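Local coordinates for protein adenylate kinase (Desulfovibrio gigas, PDB 2XB4) that probably catalyses the reversible transfer of the terminal phosphate of ATP to AMP, giving two ADP, and is a metalloprotein with zinc bound in its LID domain, at residues G125-K130 against L158-D163; G41-G46 against I65-E70; I3-P8 against F108-L113; V90-L95 against A188-N193. One frame throughout, in Å; residues are numbered along the deposited sequence.

Interaction 1: residues G125-K130 against L158-D163; sequences GRRICK and LSARAD. With ZN (zinc ion), chain B; SRT (S,R meso-tartaric acid), chain C.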
# COMPACT_ATOMS: atom_id res chain seq x y z
N GLY A 125 -14.04 1.29 7.48
CA GLY A 125 -13.59 1.27 8.91
C GLY A 125 -12.47 0.27 9.19
O GLY A 125 -11.82 0.29 10.28
N ARG A 126 -12.16 -0.60 8.24
CA ARG A 126 -11.09 -1.60 8.48
C ARG A 126 -9.73 -0.94 8.72
O ARG A 126 -9.35 -0.00 7.97
CB ARG A 126 -10.94 -2.48 7.24
CG ARG A 126 -12.21 -3.38 6.83
CD ARG A 126 -12.07 -3.90 5.38
NE ARG A 126 -13.17 -4.83 5.10
CZ ARG A 126 -13.57 -5.19 3.88
NH1 ARG A 126 -12.91 -4.72 2.81
NH2 ARG A 126 -14.61 -6.04 3.72
N ARG A 127 -8.97 -1.44 9.67
CA ARG A 127 -7.60 -0.92 9.98
C ARG A 127 -6.72 -2.15 10.04
O ARG A 127 -7.12 -3.14 10.63
CB ARG A 127 -7.54 -0.18 11.32
CG ARG A 127 -8.35 1.21 11.21
CD ARG A 127 -7.70 2.21 10.19
NE ARG A 127 -8.42 3.50 10.13
CZ ARG A 127 -9.48 3.77 9.35
NH1 ARG A 127 -10.03 2.84 8.56
NH2 ARG A 127 -10.05 4.98 9.43
N ILE A 128 -5.56 -2.11 9.34
CA ILE A 128 -4.71 -3.31 9.27
C ILE A 128 -3.56 -3.13 10.24
O ILE A 128 -2.91 -2.08 10.25
CB ILE A 128 -4.09 -3.45 7.87
CG1 ILE A 128 -5.15 -3.42 6.78
CG2 ILE A 128 -3.24 -4.78 7.77
CD1 ILE A 128 -6.46 -4.10 7.19
N CYS A 129 -3.30 -4.16 11.05
CA CYS A 129 -2.15 -4.17 11.93
C CYS A 129 -0.84 -4.42 11.20
O CYS A 129 -0.69 -5.40 10.43
CB CYS A 129 -2.39 -5.27 13.01
SG CYS A 129 -0.98 -5.52 14.19
N LYS A 130 0.14 -3.57 11.48
CA LYS A 130 1.49 -3.71 10.90
C LYS A 130 2.16 -5.00 11.29
O LYS A 130 2.89 -5.60 10.49
CB LYS A 130 2.36 -2.52 11.34
CG LYS A 130 3.49 -2.25 10.31
CD LYS A 130 4.37 -0.96 10.57
CE LYS A 130 5.32 -1.10 11.81
NZ LYS A 130 6.82 -1.00 11.49
N LEU A 158 -1.56 0.77 13.29
CA LEU A 158 -2.72 0.47 12.37
C LEU A 158 -2.62 1.35 11.14
O LEU A 158 -2.20 2.51 11.22
CB LEU A 158 -4.08 0.78 13.09
CG LEU A 158 -4.45 -0.30 14.11
CD1 LEU A 158 -5.75 0.16 14.83
CD2 LEU A 158 -4.55 -1.72 13.52
N SER A 159 -3.03 0.83 10.00
CA SER A 159 -3.17 1.74 8.86
C SER A 159 -4.38 1.41 8.07
O SER A 159 -4.96 0.33 8.23
CB SER A 159 -1.91 1.70 8.03
OG SER A 159 -1.79 0.47 7.48
N ALA A 160 -4.78 2.33 7.19
CA ALA A 160 -5.89 2.07 6.31
C ALA A 160 -5.42 1.54 4.95
O ALA A 160 -4.30 1.87 4.53
CB ALA A 160 -6.75 3.34 6.17
N ARG A 161 -6.25 0.77 4.24
CA ARG A 161 -5.86 0.36 2.86
C ARG A 161 -6.56 1.27 1.88
O ARG A 161 -7.76 1.51 2.01
CB ARG A 161 -6.34 -1.07 2.56
CG ARG A 161 -5.85 -2.13 3.59
CD ARG A 161 -6.21 -3.57 3.10
NE ARG A 161 -7.68 -3.80 2.89
CZ ARG A 161 -8.17 -4.91 2.30
NH1 ARG A 161 -7.32 -5.85 1.79
NH2 ARG A 161 -9.51 -5.05 2.16
N ALA A 162 -5.81 1.74 0.87
CA ALA A 162 -6.38 2.68 -0.07
C ALA A 162 -7.68 2.14 -0.73
O ALA A 162 -8.62 2.90 -0.96
CB ALA A 162 -5.36 3.05 -1.15
N ASP A 163 -7.74 0.85 -1.11
CA ASP A 163 -8.95 0.34 -1.81
C ASP A 163 -10.19 0.36 -0.90
O ASP A 163 -11.33 0.47 -1.40
CB ASP A 163 -8.79 -1.15 -2.24
CG ASP A 163 -7.88 -1.33 -3.53
OD1 ASP A 163 -7.66 -0.34 -4.31
OD2 ASP A 163 -7.39 -2.48 -3.75
ZN ZN B . -1.96 -6.65 15.95
O1 SRT C . -16.81 -7.88 4.02
O11 SRT C . -15.98 -9.98 3.87
C1 SRT C . -16.44 -8.91 3.39
C2 SRT C . -16.87 -8.79 2.00
O2 SRT C . -16.48 -7.67 1.24
C3 SRT C . -17.50 -9.98 1.36
O3 SRT C . -18.78 -9.50 1.84
C4 SRT C . -17.50 -9.92 -0.11
O4 SRT C . -16.52 -10.41 -0.69
O41 SRT C . -18.48 -9.40 -0.67
O HOH W 1 -8.78 0.09 5.36
O HOH W 2 -0.68 -1.54 8.80
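I128 and S159 form the hydrogen-bonded pair of a short two-stranded antiparallel sheet in the LID domain, with C129 and L158 as the non-hydrogen-bonded pair beside it. The bond from I128 N to S159 O is short and nearly straight (2.7 Å, 171° at the hydrogen), and S159 N returns one to I128 O. That carbonyl also accepts from a water hydrogen-bonded to S159 OG.

Side chains of I128 and S159 share one face. I128 turns CG1 beside its own backbone N (chi1 -54°), which lays it against the aliphatic part of R161, CG1 to CG 3.5 Å. R161 then bends at chi3, and its NH2 comes within 3.5 Å of R126 NH1, the latter at the edge of the R161 guanidinium, the planes 67° apart. D164 forms a salt bridge with each arginine, OD1 with R126 NH1 and OD2 with R161 NE, which would offset their like charges, while R126 NH2 reaches O1 of the bound tartrate at 2.9 Å. Bent at chi2, R127 brings NH1 to R126 O and also to the backbone O of M124, with A160 CB over one face of its guanidinium. A second water joins R126 O to R161 N.

On the other face, L158 CD2 packs on C129, whose SG binds zinc at 2.3 Å with H135, C151 and C154. R161 NH1 donates to C129 O of a second subunit. The sheet thus links the metal site to two arginines predicted to bind nucleotide, and the tartrate carboxylate at R126 is consistent with an anion-binding role.

Interaction 2: residues G41-G46 against I65-E70; sequences GGTELG and IPMVLE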
# COMPACT_ATOMS: atom_id res chain seq x y z
N GLY A 41 -8.29 -22.35 -19.44
CA GLY A 41 -8.13 -23.67 -19.98
C GLY A 41 -8.55 -23.90 -21.45
O GLY A 41 -8.44 -25.05 -21.95
N GLY A 42 -9.05 -22.85 -22.15
CA GLY A 42 -9.36 -22.99 -23.64
C GLY A 42 -10.45 -24.11 -23.92
O GLY A 42 -10.33 -24.95 -24.86
N THR A 43 -11.48 -24.15 -23.06
CA THR A 43 -12.64 -24.98 -23.36
C THR A 43 -13.22 -24.33 -24.62
O THR A 43 -12.78 -23.20 -25.02
CB THR A 43 -13.66 -25.02 -22.20
OG1 THR A 43 -14.14 -23.69 -21.94
CG2 THR A 43 -13.06 -25.72 -20.91
N GLU A 44 -14.13 -25.02 -25.31
CA GLU A 44 -14.74 -24.41 -26.50
C GLU A 44 -15.51 -23.14 -26.09
O GLU A 44 -15.40 -22.12 -26.78
CB GLU A 44 -15.61 -25.38 -27.29
CG GLU A 44 -15.50 -25.30 -28.88
CD GLU A 44 -14.02 -25.24 -29.54
OE1 GLU A 44 -13.13 -26.12 -29.40
OE2 GLU A 44 -13.75 -24.26 -30.24
N LEU A 45 -16.19 -23.16 -24.94
CA LEU A 45 -16.87 -21.96 -24.49
C LEU A 45 -15.82 -20.93 -24.13
O LEU A 45 -16.02 -19.76 -24.45
CB LEU A 45 -17.81 -22.18 -23.30
CG LEU A 45 -19.06 -23.06 -23.57
CD1 LEU A 45 -19.69 -23.57 -22.22
CD2 LEU A 45 -20.08 -22.34 -24.41
N GLY A 46 -14.73 -21.31 -23.45
CA GLY A 46 -13.71 -20.33 -23.07
C GLY A 46 -13.04 -19.61 -24.25
O GLY A 46 -12.66 -18.45 -24.12
N ILE A 65 -23.67 -18.44 -19.16
CA ILE A 65 -24.55 -19.36 -18.44
C ILE A 65 -24.09 -20.80 -18.75
O ILE A 65 -23.86 -21.54 -17.81
CB ILE A 65 -26.02 -19.19 -18.86
CG1 ILE A 65 -26.55 -17.80 -18.39
CG2 ILE A 65 -26.89 -20.33 -18.25
CD1 ILE A 65 -26.63 -17.65 -16.96
N PRO A 66 -23.87 -21.16 -20.04
CA PRO A 66 -23.31 -22.54 -20.25
C PRO A 66 -21.96 -22.79 -19.57
O PRO A 66 -21.70 -23.91 -19.10
CB PRO A 66 -23.17 -22.65 -21.78
CG PRO A 66 -24.01 -21.61 -22.38
CD PRO A 66 -24.42 -20.58 -21.30
N MET A 67 -21.10 -21.78 -19.51
CA MET A 67 -19.89 -21.94 -18.71
C MET A 67 -20.14 -22.28 -17.28
O MET A 67 -19.45 -23.19 -16.74
CB MET A 67 -19.03 -20.66 -18.74
CG MET A 67 -18.41 -20.49 -20.05
SD MET A 67 -17.21 -19.07 -20.18
CE MET A 67 -16.00 -19.75 -21.17
N VAL A 68 -21.02 -21.50 -16.63
CA VAL A 68 -21.34 -21.75 -15.26
C VAL A 68 -21.85 -23.20 -15.11
O VAL A 68 -21.39 -23.97 -14.24
CB VAL A 68 -22.39 -20.71 -14.70
CG1 VAL A 68 -22.88 -21.19 -13.32
CG2 VAL A 68 -21.76 -19.28 -14.69
N LEU A 69 -22.80 -23.59 -15.97
CA LEU A 69 -23.37 -24.96 -15.81
C LEU A 69 -22.30 -26.05 -16.02
O LEU A 69 -22.36 -27.09 -15.30
CB LEU A 69 -24.47 -25.22 -16.83
CG LEU A 69 -25.89 -24.92 -16.36
CD1 LEU A 69 -26.33 -26.13 -15.51
CD2 LEU A 69 -26.01 -23.54 -15.67
N GLU A 70 -21.36 -25.84 -16.96
CA GLU A 70 -20.30 -26.82 -17.18
C GLU A 70 -19.43 -26.98 -15.94
O GLU A 70 -18.97 -28.08 -15.63
CB GLU A 70 -19.38 -26.45 -18.36
CG GLU A 70 -20.09 -26.72 -19.67
CD GLU A 70 -19.18 -26.84 -20.91
OE1 GLU A 70 -17.94 -26.49 -20.90
OE2 GLU A 70 -19.77 -27.23 -21.97
O HOH W 3 -17.05 -25.80 -23.55
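The loop after helix 31-40, in the predicted NMP-binding region, lies against one side of helix 61-75, the backbones coming closest at L45 and M67, 6.5 Å between CA atoms. A Schellman motif with G42 at positive phi (61°) ends helix 31-40, and an ST motif follows directly: T43 OG1 accepts from G46 N at 2.9 Å and is also hydrogen-bonded to H38. This tight turn presents L45 to the helix.

L45 does most of the touching. With CG beside its own backbone N (chi1 -67°), the side chain reaches over the helix surface, crossing P66 at about a right angle with CD1 3.6 Å from P66 CB. The same methyl meets the carboxylate carbon of E70, CD1 to CD 3.6 Å, so the glutamate lies against the leucine with its apolar stem and its carboxylate alike. On the other flank L45 CB rests on M67 CG at 3.7 Å; M67 is buried, and I34 and I39 of helix 31-40 pack on it too. The polar link is indirect: one water accepts from L45 N at 3.1 Å and donates to E70 OE1 at 2.9 Å.

Interaction 3: residues I3-P8 against F108-L113; sequences ILIFGP and FVIEIL. With SRT (S,R meso-tartaric acid), chain C.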
# COMPACT_ATOMS: atom_id res chain seq x y z
N ILE A 3 -26.31 -24.72 -3.21
CA ILE A 3 -26.64 -23.43 -2.55
C ILE A 3 -26.18 -22.22 -3.40
O ILE A 3 -25.07 -22.30 -3.96
CB ILE A 3 -25.91 -23.38 -1.19
CG1 ILE A 3 -26.32 -24.60 -0.35
CG2 ILE A 3 -26.19 -22.02 -0.48
CD1 ILE A 3 -25.65 -24.71 1.09
N LEU A 4 -27.01 -21.14 -3.53
CA LEU A 4 -26.60 -19.85 -4.14
C LEU A 4 -26.44 -18.92 -2.93
O LEU A 4 -27.27 -18.99 -2.03
CB LEU A 4 -27.75 -19.18 -4.97
CG LEU A 4 -27.87 -19.66 -6.40
CD1 LEU A 4 -28.48 -21.03 -6.31
CD2 LEU A 4 -28.79 -18.73 -7.18
N ILE A 5 -25.38 -18.12 -2.87
CA ILE A 5 -25.26 -17.15 -1.78
C ILE A 5 -25.18 -15.73 -2.35
O ILE A 5 -24.47 -15.48 -3.35
CB ILE A 5 -24.04 -17.50 -0.86
CG1 ILE A 5 -23.96 -16.58 0.41
CG2 ILE A 5 -22.71 -17.51 -1.65
CD1 ILE A 5 -23.00 -17.22 1.49
N PHE A 6 -25.93 -14.80 -1.73
CA PHE A 6 -25.85 -13.40 -2.11
C PHE A 6 -25.42 -12.51 -0.88
O PHE A 6 -25.95 -12.65 0.24
CB PHE A 6 -27.24 -12.88 -2.57
CG PHE A 6 -27.79 -13.56 -3.83
CD1 PHE A 6 -27.47 -13.06 -5.11
CD2 PHE A 6 -28.55 -14.71 -3.73
CE1 PHE A 6 -28.03 -13.64 -6.30
CE2 PHE A 6 -29.08 -15.35 -4.86
CZ PHE A 6 -28.84 -14.85 -6.16
N GLY A 7 -24.60 -11.49 -1.15
CA GLY A 7 -24.43 -10.43 -0.14
C GLY A 7 -23.52 -9.33 -0.73
O GLY A 7 -22.74 -9.63 -1.67
N PRO A 8 -23.61 -8.11 -0.20
CA PRO A 8 -22.85 -6.97 -0.74
C PRO A 8 -21.42 -7.05 -0.22
O PRO A 8 -21.18 -7.76 0.79
CB PRO A 8 -23.49 -5.76 -0.06
CG PRO A 8 -24.08 -6.28 1.23
CD PRO A 8 -24.56 -7.72 0.88
N PHE A 108 -30.94 -24.48 -1.30
CA PHE A 108 -30.98 -23.34 -0.42
C PHE A 108 -30.51 -22.09 -1.15
O PHE A 108 -29.58 -22.15 -1.96
CB PHE A 108 -30.03 -23.57 0.78
CG PHE A 108 -30.48 -24.71 1.71
CD1 PHE A 108 -29.97 -26.02 1.56
CD2 PHE A 108 -31.43 -24.48 2.70
CE1 PHE A 108 -30.38 -27.06 2.40
CE2 PHE A 108 -31.89 -25.56 3.56
CZ PHE A 108 -31.35 -26.84 3.41
N VAL A 109 -31.05 -20.94 -0.76
CA VAL A 109 -30.46 -19.69 -1.25
C VAL A 109 -30.23 -18.90 0.00
O VAL A 109 -31.17 -18.73 0.83
CB VAL A 109 -31.44 -18.91 -2.23
CG1 VAL A 109 -30.94 -17.45 -2.50
CG2 VAL A 109 -31.59 -19.68 -3.49
N ILE A 110 -29.01 -18.42 0.17
CA ILE A 110 -28.69 -17.62 1.38
C ILE A 110 -28.51 -16.13 1.01
O ILE A 110 -27.77 -15.81 0.07
CB ILE A 110 -27.38 -18.11 1.98
CG1 ILE A 110 -27.58 -19.55 2.54
CG2 ILE A 110 -26.87 -17.17 3.17
CD1 ILE A 110 -26.24 -20.25 2.94
N GLU A 111 -29.12 -15.23 1.76
CA GLU A 111 -28.89 -13.82 1.51
C GLU A 111 -28.42 -13.21 2.82
O GLU A 111 -29.11 -13.34 3.84
CB GLU A 111 -30.17 -13.12 1.01
CG GLU A 111 -29.97 -11.62 0.79
CD GLU A 111 -31.30 -10.78 0.80
OE1 GLU A 111 -32.44 -11.32 0.76
OE2 GLU A 111 -31.15 -9.55 0.87
N ILE A 112 -27.27 -12.53 2.79
CA ILE A 112 -26.82 -11.77 3.95
C ILE A 112 -27.32 -10.32 3.80
O ILE A 112 -27.01 -9.66 2.80
CB ILE A 112 -25.30 -11.80 4.08
CG1 ILE A 112 -24.83 -13.28 4.10
CG2 ILE A 112 -24.90 -11.01 5.41
CD1 ILE A 112 -23.33 -13.40 3.98
N LEU A 113 -28.06 -9.83 4.80
CA LEU A 113 -28.82 -8.55 4.73
C LEU A 113 -28.01 -7.58 5.52
O LEU A 113 -27.65 -7.89 6.69
CB LEU A 113 -30.18 -8.64 5.49
CG LEU A 113 -31.29 -9.16 4.59
CD1 LEU A 113 -31.13 -10.69 4.30
CD2 LEU A 113 -32.61 -8.86 5.25
O1 SRT C . -16.81 -7.88 4.02
O11 SRT C . -15.98 -9.98 3.87
C1 SRT C . -16.44 -8.91 3.39
C2 SRT C . -16.87 -8.79 2.00
O2 SRT C . -16.48 -7.67 1.24
C3 SRT C . -17.50 -9.98 1.36
O3 SRT C . -18.78 -9.50 1.84
C4 SRT C . -17.50 -9.92 -0.11
O4 SRT C . -16.52 -10.41 -0.69
O41 SRT C . -18.48 -9.40 -0.67
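F6 presents the edge of its ring to V109, CG1 lying in the ring plane 3.7 Å from CE2, where two neighbouring strands of the parallel CORE sheet run side by side. With CG of F6 beside its own backbone N (chi1 -63°), the ring reaches back along the sheet to V109, two residues before its paired residue E111. L4 shares this face, CB to V109 CG2 4.1 Å, and helix 184-192 covers it, with Y191 packing on both L4 and F6. E111 points to the same side, but its end leads away from strand 2-6 to a hydrogen bond with Y202.

Isoleucines dominate the opposite face. I3 and I110 meet obliquely through CG2 and CD1 at 3.9 Å, while I3 CG1 touches F108 CB and I5 CG1 packs on I110 CG2.

Four backbone bonds hold the strands in register, from L4 N to F108 O at one end to I112 N to F6 O at the other (2.9 Å, 170° at the hydrogen). Beyond F6 the chain runs on, still extended, through G7, the first glycine of the P-loop, to P8; P8 O accepts from S11 OG and, weakly, from tartrate O3 at 3.1 Å. Regular backbone bonding between two largely apolar faces leads directly into the phosphate-binding loop, as in other P-loop NTPases.

Interaction 4: residues V90-L95 against A188-N193; sequences VQAQKL and AYYYKN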
# COMPACT_ATOMS: atom_id res chain seq x y z
N VAL A 90 -31.74 -10.64 -15.49
CA VAL A 90 -31.64 -11.38 -16.76
C VAL A 90 -30.74 -12.61 -16.56
O VAL A 90 -31.12 -13.74 -16.94
CB VAL A 90 -31.20 -10.48 -17.96
CG1 VAL A 90 -30.81 -11.31 -19.23
CG2 VAL A 90 -32.30 -9.38 -18.31
N GLN A 91 -29.58 -12.43 -15.93
CA GLN A 91 -28.74 -13.58 -15.60
C GLN A 91 -29.46 -14.53 -14.66
O GLN A 91 -29.29 -15.80 -14.80
CB GLN A 91 -27.45 -13.18 -14.87
CG GLN A 91 -26.51 -12.40 -15.79
CD GLN A 91 -25.28 -11.79 -15.00
OE1 GLN A 91 -25.29 -11.65 -13.79
NE2 GLN A 91 -24.22 -11.45 -15.74
N ALA A 92 -30.19 -14.01 -13.66
CA ALA A 92 -30.77 -14.93 -12.68
C ALA A 92 -31.79 -15.85 -13.35
O ALA A 92 -31.96 -17.07 -12.96
CB ALA A 92 -31.51 -14.14 -11.56
N GLN A 93 -32.62 -15.25 -14.24
CA GLN A 93 -33.68 -16.06 -14.87
C GLN A 93 -32.99 -17.06 -15.90
O GLN A 93 -33.37 -18.23 -16.02
CB GLN A 93 -34.68 -15.17 -15.61
CG GLN A 93 -35.65 -16.02 -16.38
CD GLN A 93 -36.74 -15.18 -17.03
OE1 GLN A 93 -36.80 -13.96 -16.81
NE2 GLN A 93 -37.58 -15.81 -17.84
N LYS A 94 -32.01 -16.58 -16.65
CA LYS A 94 -31.32 -17.52 -17.64
C LYS A 94 -30.68 -18.67 -16.87
O LYS A 94 -30.73 -19.87 -17.33
CB LYS A 94 -30.30 -16.78 -18.52
CG LYS A 94 -31.09 -15.89 -19.50
CD LYS A 94 -30.08 -14.97 -20.30
CE LYS A 94 -30.74 -14.57 -21.65
NZ LYS A 94 -30.07 -13.32 -22.05
N LEU A 95 -30.10 -18.34 -15.71
CA LEU A 95 -29.48 -19.40 -14.88
C LEU A 95 -30.53 -20.41 -14.37
O LEU A 95 -30.34 -21.63 -14.45
CB LEU A 95 -28.71 -18.81 -13.68
CG LEU A 95 -28.10 -19.79 -12.63
CD1 LEU A 95 -26.91 -20.55 -13.30
CD2 LEU A 95 -27.50 -19.02 -11.45
N ALA A 188 -31.68 -11.79 -6.20
CA ALA A 188 -31.94 -12.56 -4.95
C ALA A 188 -33.46 -12.70 -4.70
O ALA A 188 -33.95 -13.80 -4.40
CB ALA A 188 -31.30 -11.83 -3.75
N TYR A 189 -34.21 -11.60 -4.86
CA TYR A 189 -35.65 -11.62 -4.66
C TYR A 189 -36.43 -12.46 -5.69
O TYR A 189 -37.48 -12.97 -5.38
CB TYR A 189 -36.26 -10.19 -4.59
CG TYR A 189 -35.68 -9.29 -3.54
CD1 TYR A 189 -34.98 -9.80 -2.42
CD2 TYR A 189 -35.90 -7.90 -3.61
CE1 TYR A 189 -34.42 -8.92 -1.46
CE2 TYR A 189 -35.41 -7.03 -2.63
CZ TYR A 189 -34.70 -7.52 -1.57
OH TYR A 189 -34.17 -6.61 -0.64
N TYR A 190 -35.94 -12.55 -6.91
CA TYR A 190 -36.49 -13.44 -7.90
C TYR A 190 -36.43 -14.88 -7.36
O TYR A 190 -37.43 -15.65 -7.47
CB TYR A 190 -35.72 -13.24 -9.18
CG TYR A 190 -35.87 -14.33 -10.18
CD1 TYR A 190 -37.04 -14.41 -11.01
CD2 TYR A 190 -34.85 -15.26 -10.39
CE1 TYR A 190 -37.13 -15.41 -11.95
CE2 TYR A 190 -34.99 -16.31 -11.39
CZ TYR A 190 -36.11 -16.34 -12.12
OH TYR A 190 -36.28 -17.28 -13.09
N TYR A 191 -35.33 -15.24 -6.70
CA TYR A 191 -35.27 -16.59 -6.09
C TYR A 191 -36.19 -16.66 -4.84
O TYR A 191 -36.92 -17.64 -4.72
CB TYR A 191 -33.84 -17.07 -5.76
CG TYR A 191 -33.05 -17.29 -7.07
CD1 TYR A 191 -33.23 -18.44 -7.84
CD2 TYR A 191 -32.09 -16.36 -7.51
CE1 TYR A 191 -32.57 -18.60 -9.09
CE2 TYR A 191 -31.42 -16.52 -8.70
CZ TYR A 191 -31.69 -17.59 -9.50
OH TYR A 191 -30.96 -17.73 -10.62
N LYS A 192 -36.12 -15.70 -3.93
CA LYS A 192 -37.00 -15.70 -2.79
C LYS A 192 -38.46 -15.99 -3.17
O LYS A 192 -39.18 -16.75 -2.49
CB LYS A 192 -36.91 -14.37 -2.05
CG LYS A 192 -37.57 -14.27 -0.68
CD LYS A 192 -37.32 -12.81 -0.05
CE LYS A 192 -38.26 -12.76 1.17
NZ LYS A 192 -38.10 -11.60 2.13
N ASN A 193 -38.90 -15.27 -4.19
CA ASN A 193 -40.29 -15.30 -4.63
C ASN A 193 -40.74 -16.60 -5.26
O ASN A 193 -41.93 -16.77 -5.43
CB ASN A 193 -40.60 -14.08 -5.49
CG ASN A 193 -40.68 -12.80 -4.62
OD1 ASN A 193 -41.07 -12.88 -3.46
ND2 ASN A 193 -40.30 -11.67 -5.15
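This is a helix-on-helix contact on one side of the CORE's parallel sheet, in the P-loop NTPase fold of adenylate kinases: helix 89-101 meets helix 184-192 through two tyrosines that reach across to one alanine. The short axes approach to 9.8 Å at 41°, a wide spacing that the rings fill.

A92 faces the second helix and is buried. Its CB touches both rings, 3.7 Å from Y190 CD2 and equally far from Y191 CE2. The tyrosines are neighbours in sequence but leave the helix differently. Y190 has CG anti to the backbone N (chi1 163°), whereas Y191 turns CG beside it. The two side chains thereby come together, with Y190 CD2 over the centre of one face of the Y191 ring, 3.9 Å above its plane.

Y190 goes on past A92 to Q93, its OH 3.6 Å from Q93 CG. The two side chains cross at about a right angle, and the glutamine amide plane is turned 27° from the ring plane; Q93 NE2 itself is hydrogen-bonded to E97, on the same helix. Y191 runs deeper, packing on L4 and F6 of strand 2-6, while P86, of the predicted AMP site, packs on A92 and L95. The Y191 hydroxyl ends beside L95, which the tyrosine crosses roughly at right angles, OH to CD2 3.8 Å. The one hydrogen bond between the segments is there too: Y191 OH donates to the backbone O of A92, a short 2.6 Å contact of weak geometry.

Overall arrangement
Interaction 3 is the core of the four, a buried sheet pairing about 7 Å from the chain centre. Interaction 4 lies directly on it, Y191 and A188 packing on L4 and F6, and interaction 2 touches interaction 4 in turn, where I65 and L69 of helix 61-75 meet K94 and L95 of helix 89-101. Interaction 1 stands apart in the LID, its centre about 27 Å from that of interaction 3, although one tartrate touches both. Chemistry follows place: backbone bonds and aliphatics in the sheet, tyrosines between helices, a leucine and a water where the NMP-region loop meets helix 61-75, and arginines, waters and metal in the LID.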